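Local coordinates for protein putative alkaline phosphatase (Pseudomonas fluorescens, PDB 4F1V) that binds hydrogenphosphate with high affinity in the periplasm and probably serves as the solute-binding component of the PstSACB ABC transporter for phosphate import, at residues C115-S119 / G120-T124; A168-T172 / F173-F177; T206-P210 / D211-P215. One frame throughout, in Å; residues are numbered along the deposited sequence. Where two conformers were deposited one is given.

Interaction 1: C115-S119 / G120-T124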
ATOM      1  N   CYS A 115       2.956 -19.607  -2.882  1.00  4.89           N
ATOM      2  CA  CYS A 115       4.251 -19.478  -3.574  1.00  4.76           C
ATOM      3  C   CYS A 115       4.241 -20.205  -4.939  1.00  5.10           C
ATOM      4  O   CYS A 115       4.711 -19.638  -5.912  1.00  5.35           O
ATOM      5  CB  CYS A 115       5.335 -20.061  -2.689  1.00  5.10           C
ATOM      6  SG  CYS A 115       5.630 -19.100  -1.156  1.00  5.42           S
ATOM      7  N   GLY A 116       3.738 -21.419  -4.932  1.00  5.03           N
ATOM      8  CA  GLY A 116       3.709 -22.209  -6.167  1.00  5.34           C
ATOM      9  C   GLY A 116       2.784 -21.668  -7.204  1.00  4.90           C
ATOM     10  O   GLY A 116       3.082 -21.753  -8.401  1.00  5.62           O
ATOM     11  N   VAL A 117       1.638 -21.096  -6.818  1.00  4.85           N
ATOM     12  CA  VAL A 117       0.754 -20.474  -7.794  1.00  5.12           C
ATOM     13  C   VAL A 117       1.451 -19.285  -8.454  1.00  4.94           C
ATOM     14  O   VAL A 117       1.444 -19.112  -9.695  1.00  5.96           O
ATOM     15  CB  VAL A 117      -0.569 -20.061  -7.127  1.00  5.35           C
ATOM     16  CG1 VAL A 117      -1.376 -19.165  -8.038  1.00  7.14           C
ATOM     17  CG2 VAL A 117      -1.382 -21.310  -6.729  1.00  6.80           C
ATOM     18  N   PHE A 118       2.088 -18.417  -7.623  1.00  5.33           N
ATOM     19  CA  PHE A 118       2.688 -17.201  -8.186  1.00  5.19           C
ATOM     20  C   PHE A 118       4.035 -17.419  -8.879  1.00  5.13           C
ATOM     21  O   PHE A 118       4.459 -16.520  -9.592  1.00  6.01           O
ATOM     22  CB  PHE A 118       2.635 -16.052  -7.162  1.00  5.26           C
ATOM     23  CG  PHE A 118       1.227 -15.520  -7.022  1.00  5.12           C
ATOM     24  CD1 PHE A 118       0.323 -16.060  -6.112  1.00  5.38           C
ATOM     25  CD2 PHE A 118       0.771 -14.545  -7.917  1.00  5.61           C
ATOM     26  CE1 PHE A 118      -1.013 -15.639  -6.045  1.00  6.33           C
ATOM     27  CE2 PHE A 118      -0.562 -14.092  -7.825  1.00  6.20           C
ATOM     28  CZ  PHE A 118      -1.450 -14.621  -6.895  1.00  6.76           C
ATOM     29  N   SER A 119       4.665 -18.573  -8.647  1.00  5.25           N
ATOM     30  CA  SER A 119       5.876 -18.941  -9.361  1.00  6.09           C
ATOM     31  C   SER A 119       5.560 -19.718 -10.683  1.00  6.58           C
ATOM     32  O   SER A 119       6.470 -19.939 -11.464  1.00  8.25           O
ATOM     33  CB  SER A 119       6.804 -19.794  -8.540  1.00  6.77           C
ATOM     34  OG  SER A 119       6.265 -21.097  -8.444  1.00  6.60           O
ATOM     35  N   GLY A 120       4.342 -20.201 -10.801  1.00  6.04           N
ATOM     36  CA  GLY A 120       3.917 -21.069 -11.918  1.00  7.31           C
ATOM     37  C   GLY A 120       4.151 -22.567 -11.642  1.00  6.80           C
ATOM     38  O   GLY A 120       3.719 -23.368 -12.503  1.00  8.20           O
ATOM     39  N   ARG A 121       4.722 -22.954 -10.523  1.00  6.15           N
ATOM     40  CA  ARG A 121       4.899 -24.374 -10.191  1.00  6.74           C
ATOM     41  C   ARG A 121       3.568 -25.118 -10.090  1.00  6.95           C
ATOM     42  O   ARG A 121       3.458 -26.264 -10.508  1.00  8.68           O
ATOM     43  CB  ARG A 121       5.688 -24.471  -8.882  1.00  6.85           C
ATOM     44  CG  ARG A 121       5.801 -25.878  -8.286  1.00  7.48           C
ATOM     45  CD  ARG A 121       6.722 -25.908  -7.107  1.00  8.06           C
ATOM     46  NE  ARG A 121       6.370 -24.969  -6.040  1.00  7.78           N
ATOM     47  CZ  ARG A 121       5.531 -25.222  -5.065  1.00  8.29           C
ATOM     48  NH1 ARG A 121       4.815 -26.364  -5.011  1.00  9.39           N
ATOM     49  NH2 ARG A 121       5.357 -24.317  -4.111  1.00  7.35           N
ATOM     50  N   ILE A 122       2.588 -24.470  -9.485  1.00  6.60           N
ATOM     51  CA  ILE A 122       1.232 -25.004  -9.358  1.00  6.39           C
ATOM     52  C   ILE A 122       0.378 -24.211 -10.337  1.00  5.92           C
ATOM     53  O   ILE A 122       0.210 -22.995 -10.210  1.00  7.13           O
ATOM     54  CB  ILE A 122       0.673 -24.852  -7.954  1.00  6.69           C
ATOM     55  CG1 ILE A 122       1.539 -25.666  -6.984  1.00  7.67           C
ATOM     56  CG2 ILE A 122      -0.806 -25.311  -7.897  1.00  6.97           C
ATOM     57  CD1 ILE A 122       1.135 -25.427  -5.540  1.00  7.49           C
ATOM     58  N   ASN A 123      -0.122 -24.890 -11.394  1.00  6.04           N
ATOM     59  CA  ASN A 123      -0.803 -24.225 -12.482  1.00  5.74           C
ATOM     60  C   ASN A 123      -2.163 -24.841 -12.772  1.00  5.17           C
ATOM     61  O   ASN A 123      -2.758 -24.514 -13.826  1.00  6.33           O
ATOM     62  CB  ASN A 123       0.088 -24.095 -13.718  1.00  7.28           C
ATOM     63  CG  ASN A 123       0.507 -25.441 -14.265  1.00  8.96           C
ATOM     64  OD1 ASN A 123      -0.156 -26.437 -14.017  1.00 11.20           O
ATOM     65  ND2 ASN A 123       1.555 -25.478 -15.072  1.00 13.80           N
ATOM     66  N   THR A 124      -2.669 -25.688 -11.893  0.70  6.07           N
ATOM     67  CA  THR A 124      -3.992 -26.304 -11.987  0.70  6.47           C
ATOM     68  C   THR A 124      -4.681 -26.173 -10.669  0.70  5.62           C
ATOM     69  O   THR A 124      -4.062 -26.206  -9.574  0.70  5.75           O
ATOM     70  CB  THR A 124      -3.952 -27.785 -12.380  0.70  7.05           C
ATOM     71  OG1 THR A 124      -3.311 -28.527 -11.366  0.70  7.94           O
ATOM     72  CG2 THR A 124      -3.264 -27.992 -13.735  0.70  7.54           C
TER
HETATM   73  O   HOH W   1       0.552 -20.681 -11.761  0.70  7.62           O
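At the C-terminal end of helix 111-119 the chain turns back over the last helical turn, and Gly-116 O receives the backbone N of Ile-122 at 3.0 Å in an almost straight bond (176°). The donor lies above the carbonyl plane rather than in it. Gly-120, the first residue to leave helical phi/psi, has positive phi and turns the chain; its N bonds Val-117 O at 3.3 Å. Ser-119 adds a side-chain bond. Its chi1 of 74° sets OG between its own backbone N and carbonyl carbon, where OG accepts Arg-121 N at 3.2 Å. The same OG hydrogen-bonds Glu-163, which also forms a salt bridge with Arg-121 NE. With an alanine here, Arg-121 N would probably lose this acceptor and Glu-163 one of its partners. This helix end belongs to the lobe with the four-stranded mixed sheet, and the disulfide from Cys-115 to Cys-160 ties it to the chain after helix 147-159. The Arg-121 guanidinium lays one face over Gly-116 CA, with NH2 3.4 Å from that CA. A CB on Gly-116 would clash with this NH2 and with Ile-122 CD1. A water donates to both Val-117 O and Ile-122 O, at 2.7 Å from Val-117 O.

Interaction 2: A168-T172 / F173-F177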
ATOM      1  N   ALA A 168      12.112 -11.402  -5.920  1.00  5.59           N
ATOM      2  CA  ALA A 168      12.679 -10.109  -5.507  1.00  5.89           C
ATOM      3  C   ALA A 168      11.524  -9.206  -5.075  1.00  4.87           C
ATOM      4  O   ALA A 168      10.428  -9.199  -5.641  1.00  5.00           O
ATOM      5  CB  ALA A 168      13.439  -9.476  -6.678  1.00  7.80           C
ATOM      6  N   VAL A 169      11.821  -8.342  -4.076  1.00  5.09           N
ATOM      7  CA  VAL A 169      10.968  -7.226  -3.764  1.00  4.69           C
ATOM      8  C   VAL A 169      10.989  -6.211  -4.875  1.00  4.51           C
ATOM      9  O   VAL A 169      12.081  -5.760  -5.290  1.00  5.89           O
ATOM     10  CB  VAL A 169      11.373  -6.560  -2.447  1.00  4.87           C
ATOM     11  CG1 VAL A 169      10.414  -5.399  -2.149  1.00  5.86           C
ATOM     12  CG2 VAL A 169      11.394  -7.582  -1.315  1.00  5.91           C
ATOM     13  N   THR A 170       9.845  -5.846  -5.440  1.00  4.30           N
ATOM     14  CA  THR A 170       9.775  -4.946  -6.584  1.00  4.75           C
ATOM     15  C   THR A 170       8.387  -4.307  -6.622  1.00  4.15           C
ATOM     16  O   THR A 170       7.444  -4.798  -6.020  1.00  4.65           O
ATOM     17  CB  THR A 170      10.079  -5.711  -7.893  1.00  6.27           C
ATOM     18  OG1 THR A 170      10.081  -4.808  -8.964  1.00  6.32           O
ATOM     19  CG2 THR A 170       9.125  -6.884  -8.139  1.00  6.32           C
ATOM     20  N   THR A 171       8.272  -3.267  -7.458  1.00  4.32           N
ATOM     21  CA  THR A 171       6.972  -2.692  -7.816  1.00  4.07           C
ATOM     22  C   THR A 171       6.438  -3.235  -9.135  1.00  4.21           C
ATOM     23  O   THR A 171       5.294  -2.956  -9.465  1.00  4.21           O
ATOM     24  CB  THR A 171       7.003  -1.161  -7.881  1.00  4.62           C
ATOM     25  OG1 THR A 171       7.742  -0.718  -9.019  1.00  5.15           O
ATOM     26  CG2 THR A 171       7.536  -0.525  -6.600  1.00  5.24           C
ATOM     27  N   THR A 172       7.242  -4.016  -9.879  1.00  4.60           N
ATOM     28  CA  THR A 172       6.830  -4.557 -11.180  1.00  4.79           C
ATOM     29  C   THR A 172       6.846  -6.085 -11.108  1.00  4.16           C
ATOM     30  O   THR A 172       7.899  -6.740 -11.204  1.00  5.16           O
ATOM     31  CB  THR A 172       7.741  -4.052 -12.292  1.00  6.13           C
ATOM     32  OG1 THR A 172       9.105  -4.302 -12.017  1.00  7.17           O
ATOM     33  CG2 THR A 172       7.557  -2.524 -12.501  1.00  8.35           C
ATOM     34  N   PHE A 173       5.663  -6.676 -10.887  0.80  4.61           N
ATOM     35  CA  PHE A 173       5.595  -8.145 -10.669  0.80  4.62           C
ATOM     36  C   PHE A 173       6.205  -8.899 -11.832  0.80  4.76           C
ATOM     37  O   PHE A 173       6.731  -9.977 -11.606  0.80  5.37           O
ATOM     38  CB  PHE A 173       4.128  -8.579 -10.381  0.80  4.15           C
ATOM     39  CG  PHE A 173       4.055 -10.071 -10.041  0.80  4.40           C
ATOM     40  CD1 PHE A 173       3.714 -11.041 -10.972  0.80  4.75           C
ATOM     41  CD2 PHE A 173       4.403 -10.506  -8.769  0.80  5.99           C
ATOM     42  CE1 PHE A 173       3.718 -12.376 -10.653  0.80  5.01           C
ATOM     43  CE2 PHE A 173       4.400 -11.856  -8.452  0.80  6.03           C
ATOM     44  CZ  PHE A 173       4.090 -12.780  -9.371  0.80  5.40           C
ATOM     45  N   GLY A 174       6.081  -8.362 -13.054  1.00  5.34           N
ATOM     46  CA  GLY A 174       6.640  -9.045 -14.217  1.00  7.60           C
ATOM     47  C   GLY A 174       8.107  -9.371 -14.162  1.00  8.45           C
ATOM     48  O   GLY A 174       8.548 -10.223 -14.907  1.00 12.61           O
ATOM     49  N   THR A 175       8.825  -8.731 -13.219  1.00  7.30           N
ATOM     50  CA  THR A 175      10.267  -9.061 -13.032  1.00 10.30           C
ATOM     51  C   THR A 175      10.539  -9.617 -11.658  1.00  8.48           C
ATOM     52  O   THR A 175      11.737  -9.791 -11.299  1.00 12.47           O
ATOM     53  CB  THR A 175      11.187  -7.862 -13.371  1.00 12.61           C
ATOM     54  OG1 THR A 175      10.776  -6.775 -12.496  1.00 13.63           O
ATOM     55  CG2 THR A 175      11.031  -7.490 -14.808  1.00 27.31           C
ATOM     56  N   SER A 176       9.553  -9.896 -10.811  1.00  5.68           N
ATOM     57  CA  SER A 176       9.835 -10.323  -9.456  1.00  5.66           C
ATOM     58  C   SER A 176      10.540 -11.708  -9.419  1.00  5.68           C
ATOM     59  O   SER A 176      11.577 -11.849  -8.725  1.00  6.31           O
ATOM     60  CB  SER A 176       8.562 -10.385  -8.585  1.00  4.99           C
ATOM     61  OG  SER A 176       8.847 -10.864  -7.312  1.00  5.28           O
ATOM     62  N   PHE A 177       9.935 -12.730 -10.020  1.00  5.80           N
ATOM     63  CA  PHE A 177      10.435 -14.086  -9.900  1.00  5.81           C
ATOM     64  C   PHE A 177      11.605 -14.312 -10.880  1.00  6.58           C
ATOM     65  O   PHE A 177      11.447 -14.056 -12.074  1.00  7.56           O
ATOM     66  CB  PHE A 177       9.311 -15.100 -10.169  1.00  6.50           C
ATOM     67  CG  PHE A 177       9.699 -16.538  -9.812  1.00  6.22           C
ATOM     68  CD1 PHE A 177      10.063 -16.870  -8.504  1.00  6.32           C
ATOM     69  CD2 PHE A 177       9.739 -17.500 -10.804  1.00  7.42           C
ATOM     70  CE1 PHE A 177      10.454 -18.161  -8.188  1.00  7.43           C
ATOM     71  CE2 PHE A 177      10.127 -18.819 -10.493  1.00  7.87           C
ATOM     72  CZ  PHE A 177      10.532 -19.133  -9.212  1.00  7.64           C
TER
HETATM   73  O   HOH W   2       3.458  -4.760 -10.749  1.00  3.98           O
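Thr-172, Ser-176 and Ala-168 carry this local loop contact, in which Thr-172 O takes the backbone N of Thr-175 at 3.0 Å (166°). Thr-172 OG1 also lies 3.0 Å from Thr-175 OG1. An ST turn comes just before it: Thr-170 OG1 accepts Thr-172 N at 3.1 Å in a nearly straight bond. With chi1 at -177°, Thr-170 OG1 lies beside its own carbonyl carbon, near the N two residues on. That leaves Thr-170 CG2 to pack on Ser-176 CB at 3.6 Å. The chain then doubles back, and the ends of the loop meet through Ala-168 and Ser-176. Ala-168 N donates to Ser-176 O at 2.9 Å, and Ala-168 CB lies against the same oxygen. A water accepts from Phe-173 N and lies 2.9 Å from Thr-171 O. The loop runs between helix 147-159 and strand 186-188. Thr-170 N is bonded to Thr-153 of that helix. Thr-171 OG1 bonds Ser-145, and the Thr-171 backbone bonds Ser-146, a residue of the phosphate pocket. Ser-176 answers Ala-168 with its side chain as well: its OG donates to Ala-168 O at 2.8 Å, in the carbonyl plane and on a lone pair.

Interaction 3: T206-P210 / D211-P215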
ATOM      1  N   THR A 206      -5.377 -13.502  -8.377  1.00  3.59           N
ATOM      2  CA  THR A 206      -4.474 -12.333  -8.272  1.00  3.89           C
ATOM      3  C   THR A 206      -4.247 -11.993  -6.789  1.00  3.52           C
ATOM      4  O   THR A 206      -4.740 -12.680  -5.899  1.00  4.04           O
ATOM      5  CB  THR A 206      -5.055 -11.141  -9.070  1.00  4.00           C
ATOM      6  OG1 THR A 206      -4.053 -10.135  -9.247  1.00  4.04           O
ATOM      7  CG2 THR A 206      -6.235 -10.518  -8.399  1.00  3.98           C
ATOM      8  N   TYR A 207      -3.491 -10.895  -6.611  1.00  3.53           N
ATOM      9  CA  TYR A 207      -3.250 -10.263  -5.324  1.00  3.35           C
ATOM     10  C   TYR A 207      -3.842  -8.857  -5.391  1.00  3.39           C
ATOM     11  O   TYR A 207      -3.858  -8.226  -6.455  1.00  4.09           O
ATOM     12  CB  TYR A 207      -1.725 -10.224  -5.001  1.00  3.91           C
ATOM     13  CG  TYR A 207      -0.914  -9.519  -6.064  1.00  3.59           C
ATOM     14  CD1 TYR A 207      -0.621  -8.165  -5.959  1.00  3.38           C
ATOM     15  CD2 TYR A 207      -0.510 -10.196  -7.212  1.00  3.86           C
ATOM     16  CE1 TYR A 207       0.079  -7.491  -6.963  1.00  3.53           C
ATOM     17  CE2 TYR A 207       0.203  -9.521  -8.203  1.00  3.40           C
ATOM     18  CZ  TYR A 207       0.504  -8.194  -8.093  1.00  3.43           C
ATOM     19  OH  TYR A 207       1.160  -7.541  -9.110  1.00  4.40           O
ATOM     20  N   MET A 208      -4.366  -8.349  -4.249  1.00  3.35           N
ATOM     21  CA  MET A 208      -5.258  -7.177  -4.376  1.00  3.14           C
ATOM     22  C   MET A 208      -5.479  -6.448  -3.061  1.00  3.15           C
ATOM     23  O   MET A 208      -5.583  -7.055  -1.977  1.00  3.57           O
ATOM     24  CB  MET A 208      -6.631  -7.689  -4.882  1.00  2.99           C
ATOM     25  CG  MET A 208      -7.677  -6.654  -5.221  1.00  3.24           C
ATOM     26  SD  MET A 208      -7.159  -5.372  -6.397  1.00  3.82           S
ATOM     27  CE  MET A 208      -6.677  -6.392  -7.764  1.00  4.43           C
ATOM     28  N   SER A 209      -5.651  -5.135  -3.191  1.00  3.02           N
ATOM     29  CA  SER A 209      -6.230  -4.317  -2.134  1.00  3.23           C
ATOM     30  C   SER A 209      -7.445  -5.007  -1.492  1.00  3.15           C
ATOM     31  O   SER A 209      -8.325  -5.471  -2.239  1.00  3.49           O
ATOM     32  CB  SER A 209      -6.732  -2.982  -2.739  1.00  3.70           C
ATOM     33  OG  SER A 209      -7.481  -2.274  -1.832  1.00  4.25           O
ATOM     34  N   PRO A 210      -7.569  -5.010  -0.168  1.00  3.13           N
ATOM     35  CA  PRO A 210      -8.741  -5.650   0.430  1.00  3.44           C
ATOM     36  C   PRO A 210     -10.012  -4.890   0.155  1.00  3.40           C
ATOM     37  O   PRO A 210     -11.106  -5.470   0.248  1.00  5.29           O
ATOM     38  CB  PRO A 210      -8.373  -5.718   1.914  1.00  4.40           C
ATOM     39  CG  PRO A 210      -7.446  -4.526   2.094  1.00  3.97           C
ATOM     40  CD  PRO A 210      -6.625  -4.490   0.835  1.00  3.93           C
ATOM     41  N   ASP A 211      -9.911  -3.619  -0.203  0.70  3.26           N
ATOM     42  CA  ASP A 211     -11.129  -2.908  -0.658  0.70  3.65           C
ATOM     43  C   ASP A 211     -11.628  -3.490  -1.970  0.70  4.07           C
ATOM     44  O   ASP A 211     -12.707  -4.048  -2.100  0.70  6.56           O
ATOM     45  CB  ASP A 211     -10.836  -1.413  -0.802  0.70  4.51           C
ATOM     46  CG  ASP A 211     -12.016  -0.698  -1.463  0.70  5.17           C
ATOM     47  OD1 ASP A 211     -11.791   0.155  -2.324  0.70  5.67           O
ATOM     48  OD2 ASP A 211     -13.189  -1.071  -1.102  0.70  7.54           O
ATOM     49  N   PHE A 212     -10.812  -3.461  -3.020  0.70  3.85           N
ATOM     50  CA  PHE A 212     -11.222  -3.898  -4.316  0.70  4.25           C
ATOM     51  C   PHE A 212     -11.400  -5.445  -4.456  0.70  3.99           C
ATOM     52  O   PHE A 212     -12.023  -5.917  -5.423  0.70  4.26           O
ATOM     53  CB  PHE A 212     -10.272  -3.380  -5.395  0.70  5.36           C
ATOM     54  CG  PHE A 212     -10.361  -1.850  -5.547  0.70  6.51           C
ATOM     55  CD1 PHE A 212     -11.519  -1.239  -6.055  0.70  8.30           C
ATOM     56  CD2 PHE A 212      -9.351  -1.038  -5.071  0.70  6.86           C
ATOM     57  CE1 PHE A 212     -11.614   0.141  -6.151  0.70  9.27           C
ATOM     58  CE2 PHE A 212      -9.442   0.346  -5.232  0.70  7.64           C
ATOM     59  CZ  PHE A 212     -10.599   0.942  -5.732  0.70  9.81           C
ATOM     60  N   ALA A 213     -10.867  -6.225  -3.513  1.00  4.06           N
ATOM     61  CA  ALA A 213     -10.960  -7.680  -3.626  1.00  4.37           C
ATOM     62  C   ALA A 213     -12.363  -8.231  -3.470  1.00  5.08           C
ATOM     63  O   ALA A 213     -12.599  -9.357  -3.903  1.00  6.03           O
ATOM     64  CB  ALA A 213     -10.018  -8.355  -2.647  1.00  4.68           C
ATOM     65  N   ALA A 214     -13.254  -7.464  -2.832  1.00  5.38           N
ATOM     66  CA  ALA A 214     -14.636  -7.893  -2.694  1.00  6.35           C
ATOM     67  C   ALA A 214     -15.515  -6.670  -2.758  1.00  6.24           C
ATOM     68  O   ALA A 214     -15.174  -5.625  -2.194  1.00  6.82           O
ATOM     69  CB  ALA A 214     -14.904  -8.635  -1.364  1.00  9.51           C
ATOM     70  N   PRO A 215     -16.717  -6.787  -3.340  1.00  7.78           N
ATOM     71  CA  PRO A 215     -17.614  -5.629  -3.392  1.00  8.83           C
ATOM     72  C   PRO A 215     -18.144  -5.149  -2.037  1.00  7.58           C
ATOM     73  O   PRO A 215     -18.600  -4.002  -1.910  1.00  9.87           O
ATOM     74  CB  PRO A 215     -18.774  -6.109  -4.278  1.00 11.38           C
ATOM     75  CG  PRO A 215     -18.272  -7.204  -5.032  1.00 12.36           C
ATOM     76  CD  PRO A 215     -17.214  -7.892  -4.210  1.00  9.81           C
TER
HETATM   77  O   HOH W   3     -13.927  -5.248   0.583  1.00  7.83           O
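Met-208 curls over the middle of the next turn, its CG 3.9 Å from Ala-213 CB and 3.6 Å from Ala-213 N. CG is anti to the backbone N, and bends at chi2 (54°) and chi3 (57°) fold the rest of the chain round. This carries SD alongside Phe-212, to 3.8 Å from CB in one of that residue's two deposited conformers. Asp-211 to Ala-214 form a type I beta turn. The residue before Pro-210 is tied to it. Ser-209 O accepts Ala-213 N at 2.9 Å, with the donor close to the line of the carbonyl but the N-H bent from straight (133°). Ala-213 CB also rests on this oxygen, at 3.4 Å. Ser-209 OG receives only a weak bond from Asp-211 N. Its stronger partner is the backbone O of Leu-10, a residue of the phosphate pocket, so one hydroxyl joins this turn to the chain beside the ligand. A water 2.8 Å from Pro-210 O also lies close to Ala-214 O, at the far end of the turn. Segment 206-210 follows strand 204-205 of the four-stranded sheet. Met-208 packs on Val-194 of helix 190-198, and Phe-212 touches Ser-191 and Gln-192 of the same helix. Pro-210 lies on Thr-93 and Ser-94 of strand 85-94, while Asp-211 meets Ala-13 of helix 12-15.

The three contacts follow one another along the chain and meet largely through aromatic residues. Phe-118 of interaction 1 touches both others: its backbone O is 3.8 Å from Phe-173 CZ of interaction 2, and its CE2 is 3.9 Å from Tyr-207 CD2 of interaction 3. Interactions 2 and 3 meet where Phe-173 CB lies 3.4 Å from Tyr-207 OH. That hydroxyl bonds the backbone N of Arg-142, a residue of the phosphate pocket. The side chains of Thr-171 and Ser-209 each lie about 7 Å from the bound hydrogenphosphate, whereas that of Phe-118 is about 13 Å away. Interactions 2 and 3 therefore come closer to the ligand than interaction 1 does.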